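Local coordinates for protein alpha-L-rhamnosidase (Aspergillus terreus, PDB 6GSZ) that probably hydrolyses terminal non-reducing alpha-L-rhamnose residues from alpha-L-rhamnosides, and binds calcium, at residues V309-E314 / V337-I342; H169-G174 / N453-P458; A476-A481 / P535-E540. All coordinates share one frame; numbering follows the deposited sequence. Where two conformers were deposited one is given.

In the fold
The three contacts run from the beta-rich part of the chain into its helical domain. Contact 1 joins two strands of one antiparallel sheet through arginine and glutamate side chains and one buried tryptophan, at a partly exposed surface. Contact 2 lies deeper, where two irregular loops from different domains meet through apolar groups and a serine. Contact 3, partly buried, links two helices within the glycosidase domain, mostly through one glutamine. Contacts 1 and 2 adjoin: Val-309 O probably accepts a hydrogen bond from Val-170 N (2.9 Å), and Val-170 also packs on Trp-339. Phe-454, in the loop of contact 2, reaches Ala-481 and Phe-477 of contact 3. Contacts 1 and 3 do not touch, their centres lying about 27 Å apart.

Contact 1. Residues V309-E314 / V337-I342; sequences VRRVAE and VGWLRI. With 1PE (pentaethylene glycol), chain B.
Arg-311 and Trp-339 meet across an antiparallel sheet that links the concanavalin-like domain of the rhamnosidase, in which 337-342 lies, to strand 309-315. Strands 309-315 and 339-344 are not paired with each other, because strand 417-424 runs between them. The axes of the two segments accordingly stay 10.1 Å apart at their closest, with an angle of 63° between their directions, and long side chains have to span the gap. On the 309-314 side, Val-312 and Ala-313 both face Val-421 of the intervening strand and form a classic beta bulge.

The tighter part lies at Trp-339, a buried residue whose indole is approached obliquely by the aliphatic portion of Arg-311; Arg-311 CG stands 4.2 Å from Trp-339 CZ2. Glu-390 adds a polar tie between the same two residues: one carboxylate oxygen takes the indole NE1 hydrogen bond and the other forms a salt bridge with Arg-311 NH2.

Beyond this point the contact loosens toward solvent. Arg-311 bends at its third torsion (chi3 72°), and NH2 comes to 4.3 Å from Arg-341 NH2, near the plane of the Arg-311 guanidinium. The Glu-314 carboxylate is turned 65° from the Arg-341 guanidinium. At 4.1 Å, Glu-314 OE1 to Arg-341 NH1 is too long for a salt bridge, and Glu-314 was modelled in two conformers; in the one described, OE2 is hydrogen-bonded to Thr-418. A pentaethylene glycol, probably from the crystallisation liquor, fills in around the two arginines: Arg-311 NH2 donates bent bonds to its OH4 (3.1 Å) and OH5 (3.2 Å), and Arg-341 NH2 adds a weak one to OH4.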
# COMPACT_ATOMS: atom_id res chain seq x y z
N VAL A 309 5.81 7.06 -4.84
CA VAL A 309 6.91 6.38 -4.14
C VAL A 309 7.99 7.43 -3.89
O VAL A 309 8.37 8.18 -4.81
CB VAL A 309 7.43 5.17 -4.95
CG1 VAL A 309 8.60 4.50 -4.24
CG2 VAL A 309 6.29 4.16 -5.17
N ARG A 310 8.50 7.47 -2.66
CA ARG A 310 9.54 8.39 -2.25
C ARG A 310 10.58 7.65 -1.42
O ARG A 310 10.35 6.55 -0.91
CB ARG A 310 8.99 9.54 -1.41
CG ARG A 310 8.08 10.48 -2.18
CD ARG A 310 8.01 11.86 -1.53
NE ARG A 310 7.16 12.81 -2.21
CZ ARG A 310 5.85 12.99 -2.00
NH1 ARG A 310 5.23 12.31 -1.04
NH2 ARG A 310 5.20 13.86 -2.77
N ARG A 311 11.73 8.33 -1.30
CA ARG A 311 12.71 8.02 -0.30
C ARG A 311 12.17 8.59 1.01
O ARG A 311 12.27 9.78 1.27
CB ARG A 311 14.06 8.64 -0.67
CG ARG A 311 14.61 8.23 -2.04
CD ARG A 311 15.62 9.24 -2.59
NE ARG A 311 16.91 9.23 -1.89
CZ ARG A 311 17.31 10.13 -0.99
NH1 ARG A 311 16.50 11.14 -0.63
NH2 ARG A 311 18.53 10.01 -0.47
N VAL A 312 11.54 7.72 1.79
CA VAL A 312 10.76 8.18 2.93
C VAL A 312 11.66 8.42 4.15
O VAL A 312 11.38 9.34 4.95
CB VAL A 312 9.61 7.20 3.23
CG1 VAL A 312 8.83 7.55 4.46
CG2 VAL A 312 8.66 7.19 2.06
N ALA A 313 12.70 7.60 4.32
CA ALA A 313 13.58 7.69 5.48
C ALA A 313 14.95 7.12 5.14
O ALA A 313 15.10 6.37 4.22
CB ALA A 313 12.97 6.94 6.65
N GLU A 314 15.91 7.48 5.98
CA GLU A 314 17.18 6.85 6.11
C GLU A 314 17.10 5.77 7.20
O GLU A 314 16.37 5.96 8.20
CB GLU A 314 18.19 7.91 6.54
CG GLU A 314 19.59 7.41 6.54
CD GLU A 314 20.69 8.40 6.90
OE1 GLU A 314 20.43 9.62 6.88
OE2 GLU A 314 21.80 7.93 7.20
N VAL A 337 13.08 -2.14 2.76
CA VAL A 337 12.85 -2.13 1.32
C VAL A 337 13.28 -0.77 0.77
O VAL A 337 12.85 0.26 1.27
CB VAL A 337 11.39 -2.45 0.96
CG1 VAL A 337 11.17 -2.36 -0.53
CG2 VAL A 337 11.05 -3.84 1.45
N GLY A 338 14.18 -0.82 -0.22
CA GLY A 338 14.74 0.34 -0.87
C GLY A 338 16.11 -0.01 -1.43
O GLY A 338 16.22 -0.91 -2.21
N TRP A 339 17.14 0.73 -1.00
CA TRP A 339 18.46 0.57 -1.61
C TRP A 339 19.49 1.27 -0.73
O TRP A 339 19.15 1.87 0.29
CB TRP A 339 18.48 1.10 -3.03
CG TRP A 339 17.99 2.49 -3.23
CD1 TRP A 339 18.56 3.67 -2.85
CD2 TRP A 339 16.75 2.85 -3.87
NE1 TRP A 339 17.81 4.73 -3.23
CE2 TRP A 339 16.69 4.26 -3.86
CE3 TRP A 339 15.72 2.12 -4.45
CZ2 TRP A 339 15.67 4.95 -4.49
CZ3 TRP A 339 14.69 2.81 -5.06
CH2 TRP A 339 14.69 4.20 -5.09
N LEU A 340 20.75 1.21 -1.15
CA LEU A 340 21.84 1.90 -0.44
C LEU A 340 22.14 3.27 -1.05
O LEU A 340 21.90 3.50 -2.22
CB LEU A 340 23.12 1.08 -0.53
CG LEU A 340 23.06 -0.31 0.10
CD1 LEU A 340 24.37 -1.04 -0.12
CD2 LEU A 340 22.70 -0.20 1.59
N ARG A 341 22.66 4.15 -0.21
CA ARG A 341 23.35 5.38 -0.63
C ARG A 341 24.78 5.28 -0.13
O ARG A 341 25.02 4.98 1.05
CB ARG A 341 22.69 6.63 -0.01
CG ARG A 341 23.41 7.93 -0.39
CD ARG A 341 22.87 9.16 0.31
NE ARG A 341 23.30 9.21 1.70
CZ ARG A 341 22.73 9.95 2.67
NH1 ARG A 341 23.22 9.93 3.90
NH2 ARG A 341 21.67 10.70 2.40
N ILE A 342 25.74 5.48 -1.04
CA ILE A 342 27.16 5.35 -0.70
C ILE A 342 27.82 6.70 -0.95
O ILE A 342 27.36 7.48 -1.80
CB ILE A 342 27.86 4.22 -1.49
CG1 ILE A 342 27.97 4.50 -2.99
CG2 ILE A 342 27.19 2.89 -1.17
CD1 ILE A 342 28.62 3.40 -3.81
OH2 1PE B . 21.39 11.25 -4.36
C12 1PE B . 19.98 11.01 -4.45
C22 1PE B . 19.13 12.16 -3.91
OH3 1PE B . 19.66 12.51 -2.65
C13 1PE B . 19.52 13.78 -0.60
C23 1PE B . 18.88 13.46 -1.94
OH4 1PE B . 20.05 12.66 0.15
C14 1PE B . 18.63 12.20 2.09
C24 1PE B . 19.90 12.90 1.56
OH5 1PE B . 19.03 10.93 2.55
C15 1PE B . 16.99 9.90 3.16
C25 1PE B . 18.35 10.38 3.64
OH6 1PE B . 16.10 10.96 3.40
C16 1PE B . 13.93 11.55 3.79
C26 1PE B . 14.81 10.60 3.03
OH7 1PE B . 13.99 12.84 3.21

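Contact 2. Residues H169-G174 / N453-P458; sequences HVMAPG and NFFSIP. With EDO (1,2-ethanediol), chain C.
Gly-174 and Ser-456 bring two irregular loops together, their CA atoms 5.3 Å apart, with a cis peptide before Pro-173 in one loop and a tight reversal around Ser-456 in the other. That reversal is a classic gamma turn: Ile-457 N bonds to Phe-455 O (3.0 Å), while Phe-455 N bonds back to Ile-457 O.

The turn thrusts the Ser-456 side chain at the neighbouring loop. With its hydroxyl anti to the backbone N (chi1 -172°), OG comes to 3.3 Å from the bare CA of Gly-174. OG is hydrogen-bonded to the backbone N of Trp-175, the residue after Gly-174, and a 1,2-ethanediol O1 donates to Ser-456 O at 2.7 Å.

Alongside, the contact turns apolar. Met-171 CG lies anti to the carbonyl carbon (chi1 -56°), which points this methylene at the rim of the Phe-455 ring, close to its plane and 3.8 Å from CE1; the bends at chi2 and chi3 only set the course of SD and CE. Phe-455 also stacks on Tyr-395, and Met-171 packs against Leu-156 and Ile-263.

Such buried loop-to-loop packing marks an interdomain junction: residues 169-174 belong to a beta domain, whereas 453-458 leave the end of helix 437-453 in the six-hairpin glycosidase domain, an (alpha/alpha)6 barrel in this family, and lead toward Asp-460 and Arg-464 of the pocket that holds a bound glucose.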
# COMPACT_ATOMS: atom_id res chain seq x y z
N HIS A 169 9.97 12.23 -6.40
CA HIS A 169 9.39 10.94 -6.68
C HIS A 169 10.46 9.99 -7.22
O HIS A 169 11.23 10.37 -8.15
CB HIS A 169 8.25 11.00 -7.70
CG HIS A 169 7.13 11.94 -7.40
ND1 HIS A 169 5.98 11.90 -8.14
CD2 HIS A 169 7.03 13.00 -6.56
CE1 HIS A 169 5.16 12.86 -7.71
NE2 HIS A 169 5.79 13.56 -6.76
N VAL A 170 10.47 8.74 -6.76
CA VAL A 170 11.36 7.73 -7.29
C VAL A 170 10.52 6.58 -7.82
O VAL A 170 9.31 6.49 -7.55
CB VAL A 170 12.40 7.25 -6.26
CG1 VAL A 170 13.32 8.39 -5.87
CG2 VAL A 170 11.74 6.62 -5.06
N MET A 171 11.12 5.69 -8.59
CA MET A 171 10.41 4.60 -9.26
C MET A 171 9.13 5.11 -9.96
O MET A 171 8.07 4.48 -9.93
CB MET A 171 10.12 3.44 -8.31
CG MET A 171 11.39 2.88 -7.66
SD MET A 171 12.61 2.26 -8.78
CE MET A 171 11.87 0.69 -9.21
N ALA A 172 9.24 6.27 -10.61
CA ALA A 172 8.12 6.98 -11.20
C ALA A 172 7.95 6.59 -12.65
O ALA A 172 8.95 6.49 -13.38
CB ALA A 172 8.37 8.47 -11.09
N PRO A 173 6.72 6.40 -13.17
CA PRO A 173 5.43 6.67 -12.52
C PRO A 173 4.82 5.53 -11.73
O PRO A 173 3.68 5.67 -11.26
CB PRO A 173 4.56 6.99 -13.76
CG PRO A 173 5.05 6.00 -14.79
CD PRO A 173 6.54 6.07 -14.58
N GLY A 174 5.55 4.44 -11.51
CA GLY A 174 5.02 3.31 -10.76
C GLY A 174 4.42 2.28 -11.72
O GLY A 174 4.62 2.39 -12.95
N ASN A 453 5.82 -3.44 1.28
CA ASN A 453 4.94 -4.01 0.30
C ASN A 453 3.83 -3.06 -0.18
O ASN A 453 2.98 -3.49 -0.99
CB ASN A 453 4.35 -5.30 0.83
CG ASN A 453 5.37 -6.40 0.88
OD1 ASN A 453 5.82 -6.87 -0.18
ND2 ASN A 453 5.77 -6.83 2.08
N PHE A 454 3.86 -1.79 0.21
CA PHE A 454 3.00 -0.77 -0.41
C PHE A 454 3.93 0.08 -1.28
O PHE A 454 4.43 1.10 -0.86
CB PHE A 454 2.22 -0.00 0.67
CG PHE A 454 0.92 -0.66 1.07
CD1 PHE A 454 0.89 -1.92 1.66
CD2 PHE A 454 -0.28 -0.06 0.73
CE1 PHE A 454 -0.33 -2.51 2.01
CE2 PHE A 454 -1.48 -0.67 1.07
CZ PHE A 454 -1.49 -1.91 1.64
N PHE A 455 4.27 -0.51 -2.43
CA PHE A 455 5.33 0.05 -3.31
C PHE A 455 4.71 0.20 -4.70
O PHE A 455 4.92 -0.71 -5.53
CB PHE A 455 6.52 -0.90 -3.34
CG PHE A 455 7.83 -0.31 -3.80
CD1 PHE A 455 8.09 -0.07 -5.16
CD2 PHE A 455 8.81 0.05 -2.89
CE1 PHE A 455 9.28 0.48 -5.57
CE2 PHE A 455 10.02 0.59 -3.32
CZ PHE A 455 10.25 0.81 -4.64
N SER A 456 3.91 1.26 -4.90
CA SER A 456 3.08 1.58 -6.12
C SER A 456 1.79 0.72 -6.11
O SER A 456 0.71 1.26 -6.29
CB SER A 456 3.87 1.52 -7.47
OG SER A 456 3.07 2.01 -8.48
N ILE A 457 1.96 -0.60 -5.96
CA ILE A 457 0.89 -1.61 -5.86
C ILE A 457 1.11 -2.39 -4.56
O ILE A 457 2.21 -2.36 -4.00
CB ILE A 457 0.90 -2.54 -7.09
CG1 ILE A 457 2.19 -3.36 -7.15
CG2 ILE A 457 0.64 -1.77 -8.37
CD1 ILE A 457 2.07 -4.62 -7.98
N PRO A 458 0.08 -3.07 -4.02
CA PRO A 458 0.25 -3.90 -2.83
C PRO A 458 0.86 -5.24 -3.23
O PRO A 458 0.18 -6.09 -3.81
CB PRO A 458 -1.18 -4.02 -2.29
CG PRO A 458 -2.05 -3.91 -3.54
CD PRO A 458 -1.27 -3.10 -4.54
C1 EDO C . -0.94 4.62 -6.14
O1 EDO C . 0.31 3.93 -6.51
C2 EDO C . -0.72 5.98 -5.45
O2 EDO C . -0.68 5.90 -3.97

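Contact 3. Residues A476-A481 / P535-E540; sequences AFSRTA and PWQLYE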
# COMPACT_ATOMS: atom_id res chain seq x y z
N ALA A 476 -6.85 -10.22 2.58
CA ALA A 476 -6.63 -10.58 3.98
C ALA A 476 -6.11 -9.41 4.83
O ALA A 476 -6.52 -9.25 5.98
CB ALA A 476 -5.66 -11.75 4.08
N PHE A 477 -5.25 -8.58 4.25
CA PHE A 477 -4.48 -7.59 5.04
C PHE A 477 -5.17 -6.21 5.12
O PHE A 477 -4.78 -5.42 5.98
CB PHE A 477 -3.06 -7.45 4.47
CG PHE A 477 -2.15 -6.60 5.32
CD1 PHE A 477 -1.78 -7.03 6.59
CD2 PHE A 477 -1.64 -5.40 4.84
CE1 PHE A 477 -0.98 -6.24 7.39
CE2 PHE A 477 -0.83 -4.61 5.64
CZ PHE A 477 -0.50 -5.04 6.91
N SER A 478 -6.12 -5.87 4.23
CA SER A 478 -6.48 -4.43 4.11
C SER A 478 -7.16 -3.88 5.41
O SER A 478 -7.00 -2.69 5.68
CB SER A 478 -7.30 -4.13 2.86
OG SER A 478 -8.68 -4.31 3.07
N ARG A 479 -7.85 -4.73 6.22
CA ARG A 479 -8.41 -4.24 7.45
C ARG A 479 -7.32 -3.68 8.37
O ARG A 479 -7.50 -2.64 9.04
CB ARG A 479 -9.19 -5.38 8.13
CG ARG A 479 -9.94 -5.02 9.40
CD ARG A 479 -10.77 -6.23 9.77
NE ARG A 479 -11.48 -6.08 11.03
CZ ARG A 479 -12.39 -6.98 11.45
NH1 ARG A 479 -12.77 -8.00 10.67
NH2 ARG A 479 -12.95 -6.83 12.63
N THR A 480 -6.19 -4.37 8.42
CA THR A 480 -5.01 -3.93 9.14
C THR A 480 -4.39 -2.68 8.46
O THR A 480 -4.08 -1.65 9.09
CB THR A 480 -3.99 -5.07 9.27
OG1 THR A 480 -4.60 -6.19 9.93
CG2 THR A 480 -2.76 -4.61 10.03
N ALA A 481 -4.16 -2.80 7.15
CA ALA A 481 -3.42 -1.78 6.41
C ALA A 481 -4.08 -0.40 6.54
O ALA A 481 -3.41 0.60 6.74
CB ALA A 481 -3.39 -2.15 4.95
N PRO A 535 -12.97 -3.42 -1.76
CA PRO A 535 -13.97 -2.34 -1.74
C PRO A 535 -14.81 -2.27 -0.45
O PRO A 535 -15.01 -1.15 0.08
CB PRO A 535 -14.83 -2.61 -2.98
CG PRO A 535 -13.83 -3.25 -3.93
CD PRO A 535 -13.04 -4.17 -3.03
N TRP A 536 -15.27 -3.43 0.03
CA TRP A 536 -16.12 -3.39 1.23
C TRP A 536 -15.32 -2.78 2.39
O TRP A 536 -15.81 -1.91 3.12
CB TRP A 536 -16.58 -4.81 1.58
CG TRP A 536 -17.40 -4.92 2.84
CD1 TRP A 536 -18.74 -4.77 2.96
CD2 TRP A 536 -16.90 -5.23 4.13
NE1 TRP A 536 -19.11 -4.98 4.26
CE2 TRP A 536 -18.00 -5.21 5.02
CE3 TRP A 536 -15.61 -5.41 4.64
CZ2 TRP A 536 -17.83 -5.43 6.38
CZ3 TRP A 536 -15.44 -5.62 5.99
CH2 TRP A 536 -16.55 -5.64 6.84
N GLN A 537 -14.09 -3.25 2.59
CA GLN A 537 -13.23 -2.75 3.66
C GLN A 537 -12.87 -1.27 3.45
O GLN A 537 -12.66 -0.51 4.42
CB GLN A 537 -12.02 -3.64 3.90
CG GLN A 537 -11.13 -3.17 5.04
CD GLN A 537 -11.83 -3.19 6.38
OE1 GLN A 537 -12.23 -4.24 6.84
NE2 GLN A 537 -11.90 -2.02 7.02
N LEU A 538 -12.62 -0.89 2.19
CA LEU A 538 -12.25 0.46 1.91
C LEU A 538 -13.38 1.40 2.38
O LEU A 538 -13.10 2.50 2.87
CB LEU A 538 -11.93 0.61 0.42
CG LEU A 538 -11.06 1.77 0.03
CD1 LEU A 538 -9.67 1.68 0.68
CD2 LEU A 538 -10.96 1.82 -1.48
N TYR A 539 -14.63 0.99 2.11
CA TYR A 539 -15.78 1.80 2.54
C TYR A 539 -15.93 1.82 4.09
O TYR A 539 -16.09 2.90 4.65
CB TYR A 539 -17.03 1.26 1.87
CG TYR A 539 -18.26 2.05 2.21
CD1 TYR A 539 -18.36 3.37 1.81
CD2 TYR A 539 -19.31 1.54 2.94
CE1 TYR A 539 -19.45 4.17 2.10
CE2 TYR A 539 -20.45 2.30 3.19
CZ TYR A 539 -20.52 3.62 2.78
OH TYR A 539 -21.60 4.41 3.07
N GLU A 540 -15.71 0.67 4.73
CA GLU A 540 -15.73 0.62 6.18
C GLU A 540 -14.71 1.63 6.75
O GLU A 540 -14.98 2.37 7.72
CB GLU A 540 -15.40 -0.76 6.70
CG GLU A 540 -16.51 -1.76 6.45
CD GLU A 540 -17.84 -1.49 7.13
OE1 GLU A 540 -17.84 -1.48 8.38
OE2 GLU A 540 -18.82 -1.25 6.38
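Gln-537 packs against the Ser-478 hydroxyl and over the CA and first methylenes of Arg-479, carrying nearly the whole contact between helices 471-484 and 530-542. No hydrogen bond joins the two segments; the touches are van der Waals ones. Its CB sits 3.5 Å from Ser-478 OG, and CG comes closer still to the same oxygen, at 3.3 Å, while also passing 3.8 Å from Arg-479 CA. The chain then bends (chi2 63°), which turns the amide toward Arg-479: CD rests 3.7 Å from Arg-479 CA, and OE1 lies 3.5 Å from Arg-479 CB and touches CG as well. NE2, at the other branch of the tip, is hydrogen-bonded to Ser-541 OG one turn further along its own helix, which helps to fix the amide's rotation.

Arg-479 runs extended, crossing the glutamine at about a right angle; its CA and methylenes are met here, while the guanidinium goes on to a salt bridge with Glu-773 and a hydrogen bond to Tyr-664.

This is helix-helix packing within the (alpha/alpha)6 barrel of the six-hairpin glycosidase domain. Phe-477 and Thr-480 pack helix 471-484 onto helix 437-453, Leu-538 faces helix 545-562, and Trp-536 reaches helix 598-619.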